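Local coordinates for hypothetical protein ybaA (Shigella flexneri, PDB 2OKQ) that is of unknown function but folds as a ferredoxin-like alpha/beta subunit that pairs with a second copy and binds sodium in the crystal, at residues Ala34-Ala37 / Asp38-Asp41; Ala48-Ala51 / Pro52-Glu56. All coordinates share one frame; numbering follows the deposited sequence. Where two conformers were deposited one is given.

Contact 1 of 2, residues Ala34-Ala37 / Asp38-Asp41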
loop_
_atom_site.group_PDB
_atom_site.type_symbol
_atom_site.label_atom_id
_atom_site.label_comp_id
_atom_site.label_asym_id
_atom_site.label_seq_id
_atom_site.Cartn_x
_atom_site.Cartn_y
_atom_site.Cartn_z
ATOM N N ALA A 34 7.208 -9.863 -2.768
ATOM C CA ALA A 34 7.032 -10.929 -3.768
ATOM C C ALA A 34 6.733 -12.226 -2.991
ATOM O O ALA A 34 7.457 -12.582 -2.054
ATOM C CB ALA A 34 8.283 -11.069 -4.616
ATOM N N VAL A 35 5.632 -12.886 -3.319
ATOM C CA VAL A 35 5.215 -14.079 -2.601
ATOM C C VAL A 35 4.982 -15.196 -3.633
ATOM O O VAL A 35 4.330 -14.962 -4.644
ATOM C CB VAL A 35 3.899 -13.825 -1.801
ATOM C CG1 VAL A 35 3.429 -15.071 -1.094
ATOM C CG2 VAL A 35 4.077 -12.682 -0.784
ATOM N N PRO A 36 5.516 -16.414 -3.377
ATOM C CA PRO A 36 5.191 -17.522 -4.277
ATOM C C PRO A 36 3.680 -17.712 -4.405
ATOM O O PRO A 36 2.964 -17.728 -3.396
ATOM C CB PRO A 36 5.847 -18.728 -3.589
ATOM C CG PRO A 36 6.998 -18.138 -2.851
ATOM C CD PRO A 36 6.430 -16.845 -2.302
ATOM N N ALA A 37 3.207 -17.837 -5.642
ATOM C CA ALA A 37 1.766 -17.914 -5.930
ATOM C C ALA A 37 1.030 -19.076 -5.270
ATOM O O ALA A 37 -0.147 -18.961 -4.891
ATOM C CB ALA A 37 1.522 -17.899 -7.433
ATOM N N ASP A 38 1.724 -20.195 -5.118
ATOM C CA ASP A 38 1.162 -21.362 -4.449
ATOM C C ASP A 38 1.187 -21.215 -2.923
ATOM O O ASP A 38 0.694 -22.089 -2.205
ATOM C CB ASP A 38 1.933 -22.620 -4.859
ATOM C CG ASP A 38 3.426 -22.458 -4.692
ATOM O OD1 ASP A 38 3.992 -23.047 -3.748
ATOM O OD2 ASP A 38 4.030 -21.717 -5.499
ATOM N N LYS A 39 1.764 -20.121 -2.427
ATOM C CA LYS A 39 1.795 -19.875 -0.979
ATOM C C LYS A 39 0.826 -18.773 -0.533
ATOM O O LYS A 39 0.967 -18.223 0.561
ATOM C CB LYS A 39 3.218 -19.567 -0.497
ATOM C CG LYS A 39 4.250 -20.688 -0.700
ATOM C CD LYS A 39 3.830 -22.026 -0.090
ATOM C CE LYS A 39 4.840 -23.114 -0.442
ATOM N NZ LYS A 39 4.197 -24.439 -0.716
ATOM N N LYS A 40 -0.164 -18.475 -1.373
ATOM C CA LYS A 40 -1.143 -17.433 -1.083
ATOM C C LYS A 40 -1.855 -17.656 0.249
ATOM O O LYS A 40 -1.986 -16.727 1.046
ATOM C CB LYS A 40 -2.159 -17.323 -2.216
ATOM C CG LYS A 40 -3.166 -16.204 -2.044
ATOM C CD LYS A 40 -4.040 -16.070 -3.275
ATOM C CE LYS A 40 -4.916 -14.838 -3.190
ATOM N NZ LYS A 40 -5.789 -14.733 -4.383
ATOM N N ASP A 41 -2.304 -18.889 0.486
ATOM C CA ASP A 41 -3.013 -19.235 1.726
ATOM C C ASP A 41 -2.107 -19.146 2.946
ATOM O O ASP A 41 -2.506 -18.609 3.977
ATOM C CB ASP A 41 -3.617 -20.637 1.640
ATOM C CG ASP A 41 -4.894 -20.670 0.841
ATOM O OD1 ASP A 41 -5.864 -19.976 1.232
ATOM O OD2 ASP A 41 -4.938 -21.401 -0.172
#
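Val35 reaches forward over the turn with CG1, which the first torsion sets anti to the backbone N (chi1 178°) and which ends 4.3 Å from Lys39 O. Val35 is buried: its side chain also meets Val91 and Phe125, and its backbone is hydrogen-bonded to Glu89 on the neighbouring strand. Pro36 closes strand 27-36 and supplies the bond that reverses the chain. Its O accepts from Lys39 N at 2.8 Å, with the N-H standing above the carbonyl plane rather than on a lone pair. With Ala37 and Asp38 in the two central positions and helical backbone angles at both, this is a type I beta turn. It joins strand 27-36 to helix 40-56, the first beta-alpha connection of the ferredoxin-like fold, and Lys39 is the N-cap residue of that helix. Pro36 was modelled in two conformers; in the one described, Lys39 CG touches the ring at CB, 3.8 Å away. The lysine chain bends at chi2 (-54°) and again at chi4, and NZ forms a salt bridge to Asp38 OD1 at 3.3 Å, with a weak hydrogen bond in it, out on the exposed side of the turn. Ala37 comes next, its backbone bonded to Asn87 and its O 3.7 Å from Lys40 CB. From that CB the Lys40 chain runs fully extended, away from the turn, to a cation-pi contact with Trp66 and to packing against Ile138 of the second subunit.

Contact 2 of 2, residues Ala48-Ala51 / Pro52-Glu56; sequences AKAA and PLFKE
Pro52 brings its ring up against the carbonyls of the preceding helical turn: CD sits 3.0 Å from Ala48 O, and CG lies 3.4 Å from Lys49 O. The same CD is also 3.4 Å from Ala51 CB, a tight approach between neighbours in the chain. The ring thus fills the place where an amide hydrogen would point back at Ala48, and helix 40-56 kinks here. Past the proline the bonding recovers in steps. Leu53 N makes a bent, weak bond to Ala50 O (N-H...O 124°), a three-residue step instead of the usual four. Phe54 N shares that acceptor at 3.1 Å, approaching nearly along the C=O axis, and is the straighter of the pair. It resumes the four-residue pattern, and Lys55 N continues it, reaching Ala51 O at 3.1 Å in the carbonyl plane. Phe54 carries its ring back beside the preceding turn, CG beside its own backbone N (chi1 -85°), and CE2 comes to 4.4 Å from Ala50 CB. Farther out, Phe54 lies against Ile62, Ile95 and Met110, while Ala50 rests on Met116, so this face of the helix meets both the sheet and the later helices. In the conformer described, Lys55 NZ leaves the helix for Leu60 O and a salt bridge to the C-terminal carboxylate, OXT, of Glu141 of the second subunit, which also packs on Ala51 and Pro52. Ala48 O and Lys49 O both face proline carbons and take no amide bond from Pro52 or Leu53, the local cause of the kink.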
loop_
_atom_site.group_PDB
_atom_site.type_symbol
_atom_site.label_atom_id
_atom_site.label_comp_id
_atom_site.label_asym_id
_atom_site.label_seq_id
_atom_site.Cartn_x
_atom_site.Cartn_y
_atom_site.Cartn_z
ATOM N N ALA A 48 -2.975 -12.871 8.994
ATOM C CA ALA A 48 -4.123 -12.897 9.896
ATOM C C ALA A 48 -3.681 -13.123 11.344
ATOM O O ALA A 48 -4.324 -12.646 12.272
ATOM C CB ALA A 48 -5.131 -13.936 9.456
ATOM N N LYS A 49 -2.563 -13.822 11.525
ATOM C CA LYS A 49 -1.972 -13.996 12.856
ATOM C C LYS A 49 -1.275 -12.731 13.341
ATOM O O LYS A 49 -1.450 -12.327 14.495
ATOM C CB LYS A 49 -1.011 -15.184 12.870
ATOM C CG LYS A 49 -1.711 -16.530 12.702
ATOM C CD LYS A 49 -0.922 -17.658 13.355
ATOM C CE LYS A 49 -1.773 -18.915 13.496
ATOM N NZ LYS A 49 -1.975 -19.618 12.189
ATOM N N ALA A 50 -0.510 -12.090 12.450
ATOM C CA ALA A 50 0.185 -10.850 12.787
ATOM C C ALA A 50 -0.755 -9.678 13.037
ATOM O O ALA A 50 -0.523 -8.905 13.955
ATOM C CB ALA A 50 1.223 -10.498 11.723
ATOM N N ALA A 51 -1.820 -9.546 12.239
ATOM C CA ALA A 51 -2.675 -8.353 12.288
ATOM C C ALA A 51 -3.199 -7.951 13.678
ATOM O O ALA A 51 -3.043 -6.806 14.066
ATOM C CB ALA A 51 -3.828 -8.447 11.276
ATOM N N PRO A 52 -3.836 -8.883 14.422
ATOM C CA PRO A 52 -4.292 -8.520 15.778
ATOM C C PRO A 52 -3.160 -8.077 16.727
ATOM O O PRO A 52 -3.403 -7.273 17.631
ATOM C CB PRO A 52 -4.943 -9.814 16.298
ATOM C CG PRO A 52 -4.404 -10.902 15.440
ATOM C CD PRO A 52 -4.191 -10.274 14.083
ATOM N N LEU A 53 -1.946 -8.566 16.499
ATOM C CA LEU A 53 -0.790 -8.146 17.304
ATOM C C LEU A 53 -0.458 -6.689 17.024
ATOM O O LEU A 53 -0.303 -5.896 17.938
ATOM C CB LEU A 53 0.425 -9.047 17.072
ATOM C CG LEU A 53 0.270 -10.503 17.537
ATOM C CD1 LEU A 53 1.535 -11.267 17.264
ATOM C CD2 LEU A 53 -0.088 -10.569 19.017
ATOM N N PHE A 54 -0.389 -6.330 15.747
ATOM C CA PHE A 54 -0.144 -4.926 15.397
ATOM C C PHE A 54 -1.209 -4.021 15.994
ATOM O O PHE A 54 -0.907 -2.935 16.473
ATOM C CB PHE A 54 -0.116 -4.754 13.874
ATOM C CG PHE A 54 1.218 -5.035 13.249
ATOM C CD1 PHE A 54 2.303 -4.190 13.478
ATOM C CD2 PHE A 54 1.381 -6.104 12.389
ATOM C CE1 PHE A 54 3.545 -4.430 12.876
ATOM C CE2 PHE A 54 2.617 -6.351 11.777
ATOM C CZ PHE A 54 3.700 -5.519 12.032
ATOM N N LYS A 55 -2.466 -4.454 15.959
ATOM C CA LYS A 55 -3.540 -3.622 16.516
ATOM C C LYS A 55 -3.372 -3.431 18.020
ATOM O O LYS A 55 -3.608 -2.347 18.536
ATOM C CB LYS A 55 -4.913 -4.242 16.232
ATOM C CG LYS A 55 -5.262 -4.380 14.741
ATOM C CD LYS A 55 -6.123 -3.240 14.233
ATOM C CE LYS A 55 -7.597 -3.505 14.525
ATOM N NZ LYS A 55 -8.497 -2.764 13.606
ATOM N N GLU A 56 -2.962 -4.498 18.701
ATOM C CA GLU A 56 -2.697 -4.451 20.137
ATOM C C GLU A 56 -1.652 -3.378 20.455
ATOM O O GLU A 56 -1.740 -2.674 21.466
ATOM C CB GLU A 56 -2.232 -5.835 20.606
ATOM C CG GLU A 56 -1.809 -5.913 22.056
ATOM C CD GLU A 56 -1.238 -7.275 22.415
ATOM O OE1 GLU A 56 -1.808 -8.294 21.986
ATOM O OE2 GLU A 56 -0.205 -7.324 23.118
#

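In the fold
Following the chain, strand 27-36 runs into contact 1, where a tight turn closes between residues 34-37 and 38-41 and delivers the backbone into helix 40-56. Contact 2, residues 48-51 with 52-56, follows within the C-terminal part of that same helix, before the chain passes to strand 61-67. The two lie in series, neither enclosing nor crossing the other; their centres are 20 Å apart and their nearest atoms about 8 Å. Contact 1 joins the first strand to the helix start at the surface, whereas contact 2 lies where the helix packs on the sheet and on helices 100-111 and 114-118. Both touch the last strand of the second subunit or its C-terminal end.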